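Local atomic coordinates of phenol hydroxylase component phN (Pseudomonas stutzeri, PDB entry 3U52), a protein that probably hydroxylates phenol and related aromatics with dioxygen at a carboxylate-bridged diiron centre, as the large hydroxylase subunit of a multicomponent bacterial monooxygenase. Residues S89-L99 / M278-N286. Residues are numbered along the deposited sequence; the frame is centred on the assembly and turned at random.
Sequences SDARYVNALKL and MMMDYMLPN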
loop_
_atom_site.group_PDB
_atom_site.type_symbol
_atom_site.label_atom_id
_atom_site.label_comp_id
_atom_site.label_asym_id
_atom_site.label_seq_id
_atom_site.Cartn_x
_atom_site.Cartn_y
_atom_site.Cartn_z
ATOM N N SER A 89 -14.690 -10.812 12.626
ATOM C CA SER A 89 -16.031 -11.355 12.917
ATOM C C SER A 89 -16.323 -11.411 14.448
ATOM O O SER A 89 -17.424 -11.030 14.890
ATOM C CB SER A 89 -16.181 -12.733 12.279
ATOM O OG SER A 89 -15.083 -13.555 12.675
ATOM N N ASP A 90 -15.329 -11.853 15.228
ATOM C CA ASP A 90 -15.446 -12.069 16.699
ATOM C C ASP A 90 -14.061 -12.343 17.240
ATOM O O ASP A 90 -13.222 -12.915 16.535
ATOM C CB ASP A 90 -16.314 -13.307 16.997
ATOM C CG ASP A 90 -16.568 -13.493 18.499
ATOM O OD1 ASP A 90 -15.911 -14.328 19.131
ATOM O OD2 ASP A 90 -17.371 -12.720 19.059
ATOM N N ALA A 91 -13.806 -11.953 18.487
ATOM C CA ALA A 91 -12.492 -12.133 19.088
ATOM C C ALA A 91 -12.097 -13.628 19.211
ATOM O O ALA A 91 -10.898 -13.911 19.320
ATOM C CB ALA A 91 -12.405 -11.461 20.418
ATOM N N ARG A 92 -13.070 -14.560 19.158
ATOM C CA ARG A 92 -12.744 -16.001 19.157
ATOM C C ARG A 92 -11.765 -16.282 18.022
ATOM O O ARG A 92 -10.907 -17.166 18.124
ATOM C CB ARG A 92 -13.975 -16.917 18.979
ATOM C CG ARG A 92 -14.904 -16.971 20.215
ATOM C CD ARG A 92 -16.136 -17.900 19.993
ATOM N NE ARG A 92 -16.859 -17.534 18.767
ATOM C CZ ARG A 92 -17.811 -18.261 18.158
ATOM N NH1 ARG A 92 -18.175 -19.455 18.642
ATOM N NH2 ARG A 92 -18.398 -17.804 17.036
ATOM N N TYR A 93 -11.918 -15.543 16.918
ATOM C CA TYR A 93 -11.099 -15.754 15.708
ATOM C C TYR A 93 -9.622 -15.585 16.012
ATOM O O TYR A 93 -8.794 -16.244 15.385
ATOM C CB TYR A 93 -11.518 -14.768 14.578
ATOM C CG TYR A 93 -10.501 -14.699 13.432
ATOM C CD1 TYR A 93 -10.508 -15.652 12.380
ATOM C CD2 TYR A 93 -9.502 -13.730 13.416
ATOM C CE1 TYR A 93 -9.573 -15.586 11.345
ATOM C CE2 TYR A 93 -8.567 -13.660 12.399
ATOM C CZ TYR A 93 -8.606 -14.561 11.370
ATOM O OH TYR A 93 -7.620 -14.446 10.405
ATOM N N VAL A 94 -9.261 -14.700 16.946
ATOM C CA VAL A 94 -7.853 -14.395 17.181
ATOM C C VAL A 94 -7.095 -15.662 17.713
ATOM O O VAL A 94 -5.879 -15.783 17.525
ATOM C CB VAL A 94 -7.682 -13.193 18.080
ATOM C CG1 VAL A 94 -6.185 -12.832 18.309
ATOM C CG2 VAL A 94 -8.458 -11.998 17.485
ATOM N N ASN A 95 -7.829 -16.604 18.292
ATOM C CA ASN A 95 -7.234 -17.879 18.694
ATOM C C ASN A 95 -6.569 -18.684 17.580
ATOM O O ASN A 95 -5.589 -19.368 17.842
ATOM C CB ASN A 95 -8.241 -18.674 19.505
ATOM C CG ASN A 95 -8.599 -17.928 20.802
ATOM O OD1 ASN A 95 -7.797 -17.864 21.717
ATOM N ND2 ASN A 95 -9.761 -17.302 20.833
ATOM N N ALA A 96 -7.058 -18.533 16.357
ATOM C CA ALA A 96 -6.435 -19.121 15.199
ATOM C C ALA A 96 -5.082 -18.467 15.002
ATOM O O ALA A 96 -4.135 -19.143 14.634
ATOM C CB ALA A 96 -7.268 -18.920 14.019
ATOM N N LEU A 97 -4.961 -17.175 15.300
ATOM C CA LEU A 97 -3.669 -16.466 15.109
ATOM C C LEU A 97 -2.627 -16.753 16.201
ATOM O O LEU A 97 -1.398 -16.692 15.949
ATOM C CB LEU A 97 -3.894 -14.950 14.914
ATOM C CG LEU A 97 -4.894 -14.513 13.807
ATOM C CD1 LEU A 97 -5.076 -12.979 13.796
ATOM C CD2 LEU A 97 -4.526 -15.027 12.394
ATOM N N LYS A 98 -3.104 -17.035 17.426
ATOM C CA LYS A 98 -2.199 -17.459 18.551
ATOM C C LYS A 98 -1.543 -18.785 18.199
ATOM O O LYS A 98 -0.339 -18.944 18.348
ATOM C CB LYS A 98 -2.991 -17.603 19.842
ATOM C CG LYS A 98 -3.737 -16.318 20.208
ATOM C CD LYS A 98 -4.710 -16.505 21.351
ATOM C CE LYS A 98 -5.698 -15.307 21.434
ATOM N NZ LYS A 98 -6.453 -15.346 22.723
ATOM N N LEU A 99 -2.346 -19.702 17.671
ATOM C CA LEU A 99 -1.876 -20.967 17.117
ATOM C C LEU A 99 -0.898 -20.770 15.943
ATOM O O LEU A 99 0.152 -21.408 15.868
ATOM C CB LEU A 99 -3.098 -21.790 16.688
ATOM C CG LEU A 99 -3.129 -23.267 16.294
ATOM C CD1 LEU A 99 -2.292 -24.202 17.219
ATOM C CD2 LEU A 99 -4.608 -23.726 16.315
ATOM N N MET A 278 -8.739 -28.782 13.431
ATOM C CA MET A 278 -9.399 -28.182 14.595
ATOM C C MET A 278 -9.637 -26.650 14.419
ATOM O O MET A 278 -10.687 -26.110 14.781
ATOM C CB MET A 278 -8.515 -28.451 15.823
ATOM C CG MET A 278 -8.985 -27.804 17.040
ATOM S SD MET A 278 -7.811 -28.098 18.382
ATOM C CE MET A 278 -6.544 -26.857 17.922
ATOM N N MET A 279 -8.631 -25.951 13.919
ATOM C CA MET A 279 -8.728 -24.509 13.622
ATOM C C MET A 279 -9.894 -24.172 12.711
ATOM O O MET A 279 -10.732 -23.288 13.015
ATOM C CB MET A 279 -7.402 -24.074 12.966
ATOM C CG MET A 279 -7.175 -22.579 12.752
ATOM S SD MET A 279 -8.126 -21.835 11.411
ATOM C CE MET A 279 -7.516 -22.288 9.829
ATOM N N MET A 280 -9.929 -24.826 11.556
ATOM C CA MET A 280 -10.931 -24.449 10.556
ATOM C C MET A 280 -12.362 -24.891 10.950
ATOM O O MET A 280 -13.320 -24.179 10.629
ATOM C CB MET A 280 -10.568 -24.930 9.142
ATOM C CG MET A 280 -10.716 -26.423 8.900
ATOM S SD MET A 280 -9.967 -26.918 7.325
ATOM C CE MET A 280 -11.160 -26.362 6.135
ATOM N N ASP A 281 -12.512 -26.026 11.635
ATOM C CA ASP A 281 -13.860 -26.472 12.008
ATOM C C ASP A 281 -14.397 -25.700 13.205
ATOM O O ASP A 281 -15.620 -25.430 13.254
ATOM C CB ASP A 281 -13.907 -27.971 12.322
ATOM C CG ASP A 281 -13.941 -28.833 11.066
ATOM O OD1 ASP A 281 -14.028 -30.054 11.187
ATOM O OD2 ASP A 281 -13.929 -28.299 9.940
ATOM N N TYR A 282 -13.509 -25.338 14.158
ATOM C CA TYR A 282 -13.940 -24.752 15.459
ATOM C C TYR A 282 -13.525 -23.303 15.752
ATOM O O TYR A 282 -14.292 -22.550 16.382
ATOM C CB TYR A 282 -13.420 -25.617 16.625
ATOM C CG TYR A 282 -14.166 -26.920 16.771
ATOM C CD1 TYR A 282 -13.800 -28.063 16.030
ATOM C CD2 TYR A 282 -15.253 -27.008 17.628
ATOM C CE1 TYR A 282 -14.511 -29.257 16.122
ATOM C CE2 TYR A 282 -15.983 -28.206 17.757
ATOM C CZ TYR A 282 -15.602 -29.316 17.020
ATOM O OH TYR A 282 -16.346 -30.458 17.178
ATOM N N MET A 283 -12.306 -22.921 15.364
ATOM C CA MET A 283 -11.812 -21.614 15.757
ATOM C C MET A 283 -12.289 -20.455 14.864
ATOM O O MET A 283 -12.192 -19.293 15.279
ATOM C CB MET A 283 -10.299 -21.595 15.906
ATOM C CG MET A 283 -9.736 -22.563 16.970
ATOM S SD MET A 283 -7.994 -22.152 17.034
ATOM C CE MET A 283 -7.482 -22.690 18.625
ATOM N N LEU A 284 -12.788 -20.761 13.669
ATOM C CA LEU A 284 -13.287 -19.706 12.772
ATOM C C LEU A 284 -14.790 -19.443 13.001
ATOM O O LEU A 284 -15.593 -20.360 12.832
ATOM C CB LEU A 284 -13.024 -20.070 11.298
ATOM C CG LEU A 284 -11.583 -20.394 10.866
ATOM C CD1 LEU A 284 -11.562 -20.898 9.426
ATOM C CD2 LEU A 284 -10.655 -19.175 11.042
ATOM N N PRO A 285 -15.160 -18.210 13.442
ATOM C CA PRO A 285 -16.577 -17.851 13.588
ATOM C C PRO A 285 -17.389 -18.047 12.298
ATOM O O PRO A 285 -18.456 -18.697 12.345
ATOM C CB PRO A 285 -16.525 -16.370 14.023
ATOM C CG PRO A 285 -15.234 -16.272 14.797
ATOM C CD PRO A 285 -14.270 -17.140 13.984
ATOM N N ASN A 286 -16.880 -17.513 11.170
ATOM C CA ASN A 286 -17.431 -17.832 9.838
ATOM C C ASN A 286 -16.631 -18.927 9.170
ATOM O O ASN A 286 -15.415 -18.762 8.975
ATOM C CB ASN A 286 -17.529 -16.581 8.925
ATOM C CG ASN A 286 -18.228 -15.424 9.625
ATOM O OD1 ASN A 286 -19.233 -15.637 10.307
ATOM N ND2 ASN A 286 -17.698 -14.222 9.497
#
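Helices 94-99 and 278-283 run nearly antiparallel, 161° between their directions with axes 10.2 Å apart, and the CA atoms come nearest between Tyr93 and Leu284, just past the end of the second helix. Met283 carries much of the helical part. Its extended chain crosses Leu99 at about a right angle, with SD 3.8 Å from Leu99 CD2 and equally near the backbone O of Asn95. Leu99 CD2 also meets CE of Met278, and Ala96 CB sits 3.9 Å from Met279 CG, with the sulfur of Met279 close by. The pairing joins the start of helix 94-103 to the last turns of helix 254-283 in the largely helical hydroxylase fold; helix 254-283 ends in a wider pi-type turn at 279-283. Beyond it Pro285 wedges into the opening turn of the other segment: CD lies 3.7 Å from Tyr93 CB, CG rests on Asp90 CB, and CB approaches Ser89 OG, whose hydrogen bond goes to Asn217. Pro285 CD and Leu284 CD2 both stand at the edge of the Tyr93 ring, whose hydroxyl bonds to Asp219. The Arg92 guanidinium passes Pro285 obliquely toward its salt bridge with Glu357. Asp90 OD1 receives the backbone N of Arg92 at 2.9 Å in an Asx turn. With CG anti to its carbonyl carbon (chi1 -63°), Asn95 turns ND2 back to Arg92 O (2.9 Å), while OD1 takes Lys98 NZ, itself salt-bridged to Asp491. A leucine in place of Asn95 would probably leave Lys98 NZ without its amide partner and Arg92 O without its side-chain donor. Met283 O, buried against Tyr93 CA, finds no hydrogen-bonding partner in the model.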